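Long-range contact in DMATS type aromatic prenyltransferase (Micromonospora olivasterospora, PDB 6ZRY), which probably transfers a dimethylallyl group to the indole ring of tryptophan, as a DMATS-type aromatic prenyltransferase of the ABBA-barrel fold: residues Leu99-Leu113 / Phe198-Val210. Numbering follows the deposited sequence.
Sequences LDAQARRAGLSTSRL and FAVDLHDGPQARV
D204 pushes its carboxylate against the first turn of helix 111-114. D204 OD1 takes the backbone N-H of R112 N at 2.8 Å from the syn side, 28° out of the carboxylate plane, and D204 OD2 receives the S111 hydroxyl from above that plane, with S111 OG at 2.5 Å, and a weak bond from S111 N. T110, the N-cap residue, makes no capping bond; its hydroxyl bonds to D114. The helix end probably stabilises the negative charge of D204. A water accepts from L113 N and donates to D204 OD1 and L202 O, bridging the two segments.

R112, bent at chi2 (-138°), reaches past D204 to the turn, where its NH2 lies 2.7 Å from G205 O, nearly in the guanidinium plane, while A208 N and Q207 C sit over one guanidinium face. Earlier in the connection, D204 N bonds nearly straight to S109 O (2.8 Å), and S109 N meets H203 ND1 in the ring plane; L108 CD2 lies over a face of that ring. L202 CD2 lies against L99, A103 and L108, CD1 against T110 and L113.

The 202-208 turn joining antiparallel strands 193-201 and 209-220 is thereby tied to the connection between helices 88-106 and 111-114, with F145 of strand 141-149 touching L202.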
ATOM      1  N   LEU A  99      -9.721  -8.985 -10.781  1.00 20.88           N
ATOM      2  CA  LEU A  99      -8.601  -9.864 -10.421  1.00 22.14           C
ATOM      3  C   LEU A  99      -8.831 -11.271 -10.990  1.00 22.73           C
ATOM      4  O   LEU A  99      -7.871 -11.843 -11.522  1.00 22.18           O
ATOM      5  CB  LEU A  99      -8.441  -9.881  -8.891  1.00 22.30           C
ATOM      6  CG  LEU A  99      -7.811  -8.618  -8.309  1.00 22.22           C
ATOM      7  CD1 LEU A  99      -7.974  -8.573  -6.809  1.00 23.07           C
ATOM      8  CD2 LEU A  99      -6.360  -8.531  -8.692  1.00 22.95           C
ATOM      9  N   ASP A 100     -10.047 -11.811 -10.853  1.00 24.10           N
ATOM     10  CA  ASP A 100     -10.351 -13.209 -11.293  1.00 25.44           C
ATOM     11  C   ASP A 100     -10.167 -13.299 -12.809  1.00 25.17           C
ATOM     12  O   ASP A 100      -9.574 -14.273 -13.266  1.00 25.08           O
ATOM     13  CB  ASP A 100     -11.746 -13.654 -10.841  1.00 27.37           C
ATOM     14  CG  ASP A 100     -11.846 -13.958  -9.354  1.00 28.45           C
ATOM     15  OD1 ASP A 100     -10.819 -14.034  -8.708  1.00 29.09           O
ATOM     16  OD2 ASP A 100     -12.961 -14.107  -8.875  1.00 31.69           O
ATOM     17  N   ALA A 101     -10.606 -12.288 -13.546  1.00 24.35           N
ATOM     18  CA  ALA A 101     -10.426 -12.215 -15.021  1.00 25.08           C
ATOM     19  C   ALA A 101      -8.927 -12.208 -15.348  1.00 24.73           C
ATOM     20  O   ALA A 101      -8.504 -12.924 -16.281  1.00 24.09           O
ATOM     21  CB  ALA A 101     -11.125 -10.994 -15.581  1.00 25.05           C
ATOM     22  N   GLN A 102      -8.135 -11.448 -14.587  1.00 24.56           N
ATOM     23  CA  GLN A 102      -6.680 -11.332 -14.832  1.00 25.31           C
ATOM     24  C   GLN A 102      -5.976 -12.640 -14.430  1.00 26.24           C
ATOM     25  O   GLN A 102      -5.057 -13.052 -15.150  1.00 27.85           O
ATOM     26  CB  GLN A 102      -6.139 -10.099 -14.119  1.00 24.77           C
ATOM     27  CG  GLN A 102      -6.661  -8.820 -14.706  1.00 25.07           C
ATOM     28  CD  GLN A 102      -6.460  -8.710 -16.197  1.00 25.56           C
ATOM     29  OE1 GLN A 102      -5.441  -9.099 -16.740  1.00 26.49           O
ATOM     30  NE2 GLN A 102      -7.453  -8.177 -16.871  1.00 26.37           N
ATOM     31  N   ALA A 103      -6.397 -13.293 -13.346  1.00 26.02           N
ATOM     32  CA  ALA A 103      -5.904 -14.644 -12.992  1.00 26.29           C
ATOM     33  C   ALA A 103      -6.151 -15.597 -14.176  1.00 27.22           C
ATOM     34  O   ALA A 103      -5.233 -16.332 -14.574  1.00 27.02           O
ATOM     35  CB  ALA A 103      -6.567 -15.125 -11.729  1.00 25.61           C
ATOM     36  N   ARG A 104      -7.357 -15.578 -14.738  1.00 27.88           N
ATOM     37  CA  ARG A 104      -7.725 -16.507 -15.841  1.00 29.06           C
ATOM     38  C   ARG A 104      -6.844 -16.200 -17.046  1.00 30.18           C
ATOM     39  O   ARG A 104      -6.326 -17.137 -17.646  1.00 31.25           O
ATOM     40  CB  ARG A 104      -9.213 -16.409 -16.151  1.00 28.64           C
ATOM     41  CG  ARG A 104     -10.095 -17.005 -15.072  1.00 28.54           C
ATOM     42  CD  ARG A 104     -11.534 -17.073 -15.532  1.00 28.33           C
ATOM     43  NE  ARG A 104     -12.297 -15.848 -15.420  1.00 27.26           N
ATOM     44  CZ  ARG A 104     -12.963 -15.443 -14.335  1.00 27.24           C
ATOM     45  NH1 ARG A 104     -13.663 -14.330 -14.379  1.00 26.08           N
ATOM     46  NH2 ARG A 104     -12.920 -16.143 -13.196  1.00 27.51           N
ATOM     47  N   ARG A 105      -6.671 -14.930 -17.360  1.00 31.30           N
ATOM     48  CA  ARG A 105      -5.935 -14.476 -18.557  1.00 33.53           C
ATOM     49  C   ARG A 105      -4.460 -14.910 -18.472  1.00 34.92           C
ATOM     50  O   ARG A 105      -3.942 -15.441 -19.484  1.00 35.57           O
ATOM     51  CB  ARG A 105      -6.088 -12.967 -18.684  1.00 33.95           C
ATOM     52  CG  ARG A 105      -5.435 -12.396 -19.918  1.00 34.75           C
ATOM     53  CD  ARG A 105      -5.827 -10.966 -20.120  1.00 34.87           C
ATOM     54  NE  ARG A 105      -4.806 -10.337 -20.939  1.00 36.73           N
ATOM     55  CZ  ARG A 105      -3.959  -9.378 -20.545  1.00 37.20           C
ATOM     56  NH1 ARG A 105      -3.076  -8.908 -21.408  1.00 38.60           N
ATOM     57  NH2 ARG A 105      -4.021  -8.857 -19.333  1.00 35.99           N
ATOM     58  N   ALA A 106      -3.808 -14.709 -17.315  1.00 34.43           N
ATOM     59  CA  ALA A 106      -2.355 -14.953 -17.113  1.00 35.51           C
ATOM     60  C   ALA A 106      -2.086 -16.424 -16.762  1.00 36.02           C
ATOM     61  O   ALA A 106      -0.916 -16.770 -16.614  1.00 37.85           O
ATOM     62  CB  ALA A 106      -1.813 -14.020 -16.045  1.00 34.31           C
ATOM     63  N   GLY A 107      -3.128 -17.254 -16.642  1.00 36.04           N
ATOM     64  CA  GLY A 107      -3.013 -18.676 -16.278  1.00 35.70           C
ATOM     65  C   GLY A 107      -2.478 -18.842 -14.861  1.00 35.84           C
ATOM     66  O   GLY A 107      -1.634 -19.736 -14.644  1.00 36.11           O
ATOM     67  N   LEU A 108      -2.934 -18.015 -13.914  1.00 34.22           N
ATOM     68  CA  LEU A 108      -2.453 -18.084 -12.501  1.00 34.47           C
ATOM     69  C   LEU A 108      -3.285 -19.104 -11.733  1.00 34.81           C
ATOM     70  O   LEU A 108      -4.446 -19.278 -12.056  1.00 35.96           O
ATOM     71  CB  LEU A 108      -2.553 -16.706 -11.845  1.00 33.68           C
ATOM     72  CG  LEU A 108      -1.924 -15.556 -12.625  1.00 34.00           C
ATOM     73  CD1 LEU A 108      -1.952 -14.274 -11.812  1.00 33.87           C
ATOM     74  CD2 LEU A 108      -0.504 -15.888 -13.042  1.00 34.63           C
ATOM     75  N   SER A 109      -2.681 -19.765 -10.762  1.00 34.85           N
ATOM     76  CA  SER A 109      -3.379 -20.608  -9.770  1.00 35.08           C
ATOM     77  C   SER A 109      -3.615 -19.769  -8.521  1.00 33.19           C
ATOM     78  O   SER A 109      -2.677 -19.089  -8.088  1.00 32.71           O
ATOM     79  CB  SER A 109      -2.590 -21.862  -9.482  1.00 37.64           C
ATOM     80  OG  SER A 109      -1.197 -21.608  -9.586  1.00 39.48           O
ATOM     81  N   THR A 110      -4.827 -19.791  -7.993  1.00 32.17           N
ATOM     82  CA  THR A 110      -5.264 -18.922  -6.864  1.00 31.95           C
ATOM     83  C   THR A 110      -5.767 -19.777  -5.703  1.00 30.59           C
ATOM     84  O   THR A 110      -6.564 -19.266  -4.900  1.00 30.56           O
ATOM     85  CB  THR A 110      -6.360 -17.966  -7.339  1.00 32.14           C
ATOM     86  OG1 THR A 110      -7.461 -18.790  -7.737  1.00 33.54           O
ATOM     87  CG2 THR A 110      -5.900 -17.075  -8.472  1.00 31.90           C
ATOM     88  N   SER A 111      -5.298 -21.017  -5.606  1.00 30.74           N
ATOM     89  CA  SER A 111      -5.778 -22.015  -4.625  1.00 31.08           C
ATOM     90  C   SER A 111      -5.515 -21.512  -3.197  1.00 30.09           C
ATOM     91  O   SER A 111      -6.387 -21.693  -2.368  1.00 31.16           O
ATOM     92  CB  SER A 111      -5.143 -23.360  -4.852  1.00 31.98           C
ATOM     93  OG  SER A 111      -3.815 -23.337  -4.388  1.00 33.33           O
ATOM     94  N   ARG A 112      -4.366 -20.901  -2.927  1.00 29.84           N
ATOM     95  CA  ARG A 112      -4.036 -20.400  -1.560  1.00 29.22           C
ATOM     96  C   ARG A 112      -5.020 -19.295  -1.176  1.00 28.82           C
ATOM     97  O   ARG A 112      -5.640 -19.407  -0.111  1.00 28.28           O
ATOM     98  CB  ARG A 112      -2.593 -19.899  -1.457  1.00 30.34           C
ATOM     99  CG  ARG A 112      -1.547 -20.997  -1.556  1.00 31.63           C
ATOM    100  CD  ARG A 112      -0.417 -20.801  -0.554  1.00 32.91           C
ATOM    101  NE  ARG A 112       0.589 -21.862  -0.615  1.00 33.30           N
ATOM    102  CZ  ARG A 112       1.497 -21.969  -1.567  1.00 34.00           C
ATOM    103  NH1 ARG A 112       2.372 -22.962  -1.538  1.00 34.62           N
ATOM    104  NH2 ARG A 112       1.537 -21.089  -2.552  1.00 34.15           N
ATOM    105  N   LEU A 113      -5.198 -18.291  -2.040  1.00 29.23           N
ATOM    106  CA  LEU A 113      -6.185 -17.195  -1.842  1.00 29.89           C
ATOM    107  C   LEU A 113      -7.592 -17.805  -1.706  1.00 31.37           C
ATOM    108  O   LEU A 113      -8.316 -17.450  -0.745  1.00 31.63           O
ATOM    109  CB  LEU A 113      -6.086 -16.196  -3.016  1.00 30.31           C
ATOM    110  CG  LEU A 113      -7.127 -15.077  -3.020  1.00 30.32           C
ATOM    111  CD1 LEU A 113      -6.966 -14.177  -1.791  1.00 30.11           C
ATOM    112  CD2 LEU A 113      -7.054 -14.248  -4.300  1.00 30.45           C
ATOM    113  N   PHE A 198      -4.310  -7.675   5.058  1.00 16.28           N
ATOM    114  CA  PHE A 198      -3.831  -9.052   4.892  1.00 17.09           C
ATOM    115  C   PHE A 198      -3.539  -9.229   3.416  1.00 16.89           C
ATOM    116  O   PHE A 198      -4.511  -9.299   2.654  1.00 17.37           O
ATOM    117  CB  PHE A 198      -4.906 -10.001   5.429  1.00 17.66           C
ATOM    118  CG  PHE A 198      -4.547 -11.461   5.423  1.00 18.65           C
ATOM    119  CD1 PHE A 198      -4.617 -12.216   4.252  1.00 19.55           C
ATOM    120  CD2 PHE A 198      -4.211 -12.106   6.607  1.00 19.27           C
ATOM    121  CE1 PHE A 198      -4.299 -13.571   4.260  1.00 19.54           C
ATOM    122  CE2 PHE A 198      -3.884 -13.452   6.605  1.00 19.67           C
ATOM    123  CZ  PHE A 198      -3.932 -14.180   5.436  1.00 19.86           C
ATOM    124  N   ALA A 199      -2.274  -9.219   3.026  1.00 16.85           N
ATOM    125  CA  ALA A 199      -1.841  -9.107   1.618  1.00 17.54           C
ATOM    126  C   ALA A 199      -1.197 -10.420   1.190  1.00 18.10           C
ATOM    127  O   ALA A 199      -0.377 -10.920   1.919  1.00 18.59           O
ATOM    128  CB  ALA A 199      -0.916  -7.938   1.445  1.00 17.24           C
ATOM    129  N   VAL A 200      -1.643 -10.972   0.060  1.00 19.76           N
ATOM    130  CA  VAL A 200      -1.067 -12.205  -0.547  1.00 21.04           C
ATOM    131  C   VAL A 200      -0.878 -11.996  -2.044  1.00 22.46           C
ATOM    132  O   VAL A 200      -1.601 -11.152  -2.648  1.00 22.48           O
ATOM    133  CB  VAL A 200      -1.966 -13.420  -0.273  1.00 21.74           C
ATOM    134  CG1 VAL A 200      -2.076 -13.719   1.221  1.00 21.99           C
ATOM    135  CG2 VAL A 200      -3.330 -13.237  -0.891  1.00 22.13           C
ATOM    136  N   ASP A 201       0.048 -12.735  -2.641  1.00 23.91           N
ATOM    137  CA  ASP A 201       0.146 -12.791  -4.121  1.00 25.56           C
ATOM    138  C   ASP A 201      -1.157 -13.419  -4.630  1.00 25.77           C
ATOM    139  O   ASP A 201      -1.705 -14.349  -3.944  1.00 25.31           O
ATOM    140  CB  ASP A 201       1.358 -13.603  -4.581  1.00 27.80           C
ATOM    141  CG  ASP A 201       2.708 -13.074  -4.116  1.00 29.24           C
ATOM    142  OD1 ASP A 201       2.842 -11.867  -3.944  1.00 31.17           O
ATOM    143  OD2 ASP A 201       3.605 -13.881  -3.947  1.00 32.26           O
ATOM    144  N   LEU A 202      -1.667 -12.954  -5.761  1.00 25.50           N
ATOM    145  CA  LEU A 202      -2.813 -13.592  -6.439  1.00 26.23           C
ATOM    146  C   LEU A 202      -2.397 -15.020  -6.813  1.00 27.18           C
ATOM    147  O   LEU A 202      -3.173 -15.953  -6.582  1.00 27.07           O
ATOM    148  CB  LEU A 202      -3.164 -12.770  -7.681  1.00 26.03           C
ATOM    149  CG  LEU A 202      -4.351 -13.280  -8.489  1.00 26.56           C
ATOM    150  CD1 LEU A 202      -5.608 -13.337  -7.643  1.00 26.52           C
ATOM    151  CD2 LEU A 202      -4.581 -12.419  -9.706  1.00 26.87           C
ATOM    152  N   HIS A 203      -1.187 -15.157  -7.339  1.00 28.50           N
ATOM    153  CA  HIS A 203      -0.632 -16.427  -7.858  1.00 30.80           C
ATOM    154  C   HIS A 203      -0.049 -17.238  -6.695  1.00 30.55           C
ATOM    155  O   HIS A 203       0.799 -16.692  -5.966  1.00 30.15           O
ATOM    156  CB  HIS A 203       0.421 -16.136  -8.930  1.00 32.45           C
ATOM    157  CG  HIS A 203       0.999 -17.357  -9.544  1.00 34.71           C
ATOM    158  ND1 HIS A 203       0.211 -18.398  -9.980  1.00 36.44           N
ATOM    159  CD2 HIS A 203       2.281 -17.708  -9.808  1.00 36.56           C
ATOM    160  CE1 HIS A 203       0.985 -19.353 -10.474  1.00 37.99           C
ATOM    161  NE2 HIS A 203       2.256 -18.950 -10.382  1.00 37.98           N
ATOM    162  N   ASP A 204      -0.468 -18.488  -6.544  1.00 31.67           N
ATOM    163  CA  ASP A 204       0.206 -19.457  -5.636  1.00 32.76           C
ATOM    164  C   ASP A 204       1.703 -19.468  -5.958  1.00 33.87           C
ATOM    165  O   ASP A 204       2.053 -19.819  -7.077  1.00 36.13           O
ATOM    166  CB  ASP A 204      -0.336 -20.879  -5.800  1.00 32.75           C
ATOM    167  CG  ASP A 204      -1.803 -21.030  -5.478  1.00 32.85           C
ATOM    168  OD1 ASP A 204      -2.329 -20.198  -4.710  1.00 31.86           O
ATOM    169  OD2 ASP A 204      -2.410 -21.992  -5.992  1.00 33.33           O
ATOM    170  N   GLY A 205       2.545 -19.106  -5.002  1.00 35.18           N
ATOM    171  CA  GLY A 205       4.008 -19.273  -5.105  1.00 36.42           C
ATOM    172  C   GLY A 205       4.431 -20.670  -4.638  1.00 36.74           C
ATOM    173  O   GLY A 205       3.586 -21.477  -4.252  1.00 35.99           O
ATOM    174  N   PRO A 206       5.745 -20.981  -4.637  1.00 38.03           N
ATOM    175  CA  PRO A 206       6.235 -22.267  -4.145  1.00 38.76           C
ATOM    176  C   PRO A 206       5.882 -22.522  -2.670  1.00 37.36           C
ATOM    177  O   PRO A 206       5.737 -23.643  -2.307  1.00 37.14           O
ATOM    178  CB  PRO A 206       7.766 -22.180  -4.321  1.00 40.07           C
ATOM    179  CG  PRO A 206       8.055 -20.679  -4.409  1.00 40.11           C
ATOM    180  CD  PRO A 206       6.835 -20.095  -5.085  1.00 39.56           C
ATOM    181  N   GLN A 207       5.750 -21.465  -1.863  1.00 35.94           N
ATOM    182  CA  GLN A 207       5.383 -21.592  -0.431  1.00 35.04           C
ATOM    183  C   GLN A 207       4.389 -20.485  -0.051  1.00 32.07           C
ATOM    184  O   GLN A 207       4.315 -19.447  -0.755  1.00 31.28           O
ATOM    185  CB  GLN A 207       6.649 -21.612   0.430  1.00 38.17           C
ATOM    186  CG  GLN A 207       7.623 -20.491   0.139  1.00 40.78           C
ATOM    187  CD  GLN A 207       8.891 -20.606   0.946  1.00 43.97           C
ATOM    188  OE1 GLN A 207       9.052 -21.514   1.775  1.00 46.12           O
ATOM    189  NE2 GLN A 207       9.809 -19.675   0.707  1.00 46.50           N
ATOM    190  N   ALA A 208       3.601 -20.726   0.981  1.00 29.16           N
ATOM    191  CA  ALA A 208       2.635 -19.754   1.511  1.00 27.46           C
ATOM    192  C   ALA A 208       3.423 -18.539   2.019  1.00 26.35           C
ATOM    193  O   ALA A 208       4.505 -18.722   2.660  1.00 23.98           O
ATOM    194  CB  ALA A 208       1.795 -20.395   2.594  1.00 27.53           C
ATOM    195  N   ARG A 209       2.911 -17.359   1.755  1.00 25.78           N
ATOM    196  CA  ARG A 209       3.542 -16.084   2.169  1.00 26.99           C
ATOM    197  C   ARG A 209       2.437 -15.044   2.329  1.00 24.54           C
ATOM    198  O   ARG A 209       1.543 -14.989   1.457  1.00 24.66           O
ATOM    199  CB  ARG A 209       4.586 -15.713   1.127  1.00 30.23           C
ATOM    200  CG  ARG A 209       5.162 -14.315   1.263  1.00 33.94           C
ATOM    201  CD  ARG A 209       6.195 -14.105   0.165  1.00 36.44           C
ATOM    202  NE  ARG A 209       7.496 -14.462   0.701  1.00 40.24           N
ATOM    203  CZ  ARG A 209       8.513 -13.622   0.857  1.00 40.92           C
ATOM    204  NH1 ARG A 209       9.648 -14.058   1.380  1.00 41.43           N
ATOM    205  NH2 ARG A 209       8.404 -12.359   0.470  1.00 41.98           N
ATOM    206  N   VAL A 210       2.439 -14.333   3.437  1.00 22.41           N
ATOM    207  CA  VAL A 210       1.444 -13.271   3.748  1.00 21.12           C
ATOM    208  C   VAL A 210       2.196 -12.044   4.254  1.00 20.67           C
ATOM    209  O   VAL A 210       3.172 -12.193   5.033  1.00 19.76           O
ATOM    210  CB  VAL A 210       0.424 -13.743   4.784  1.00 20.60           C
ATOM    211  CG1 VAL A 210      -0.494 -12.613   5.242  1.00 20.48           C
ATOM    212  CG2 VAL A 210      -0.376 -14.945   4.290  1.00 20.75           C
TER
HETATM  213  O   HOH W   1      -3.139 -17.793  -4.330  1.00 25.63           O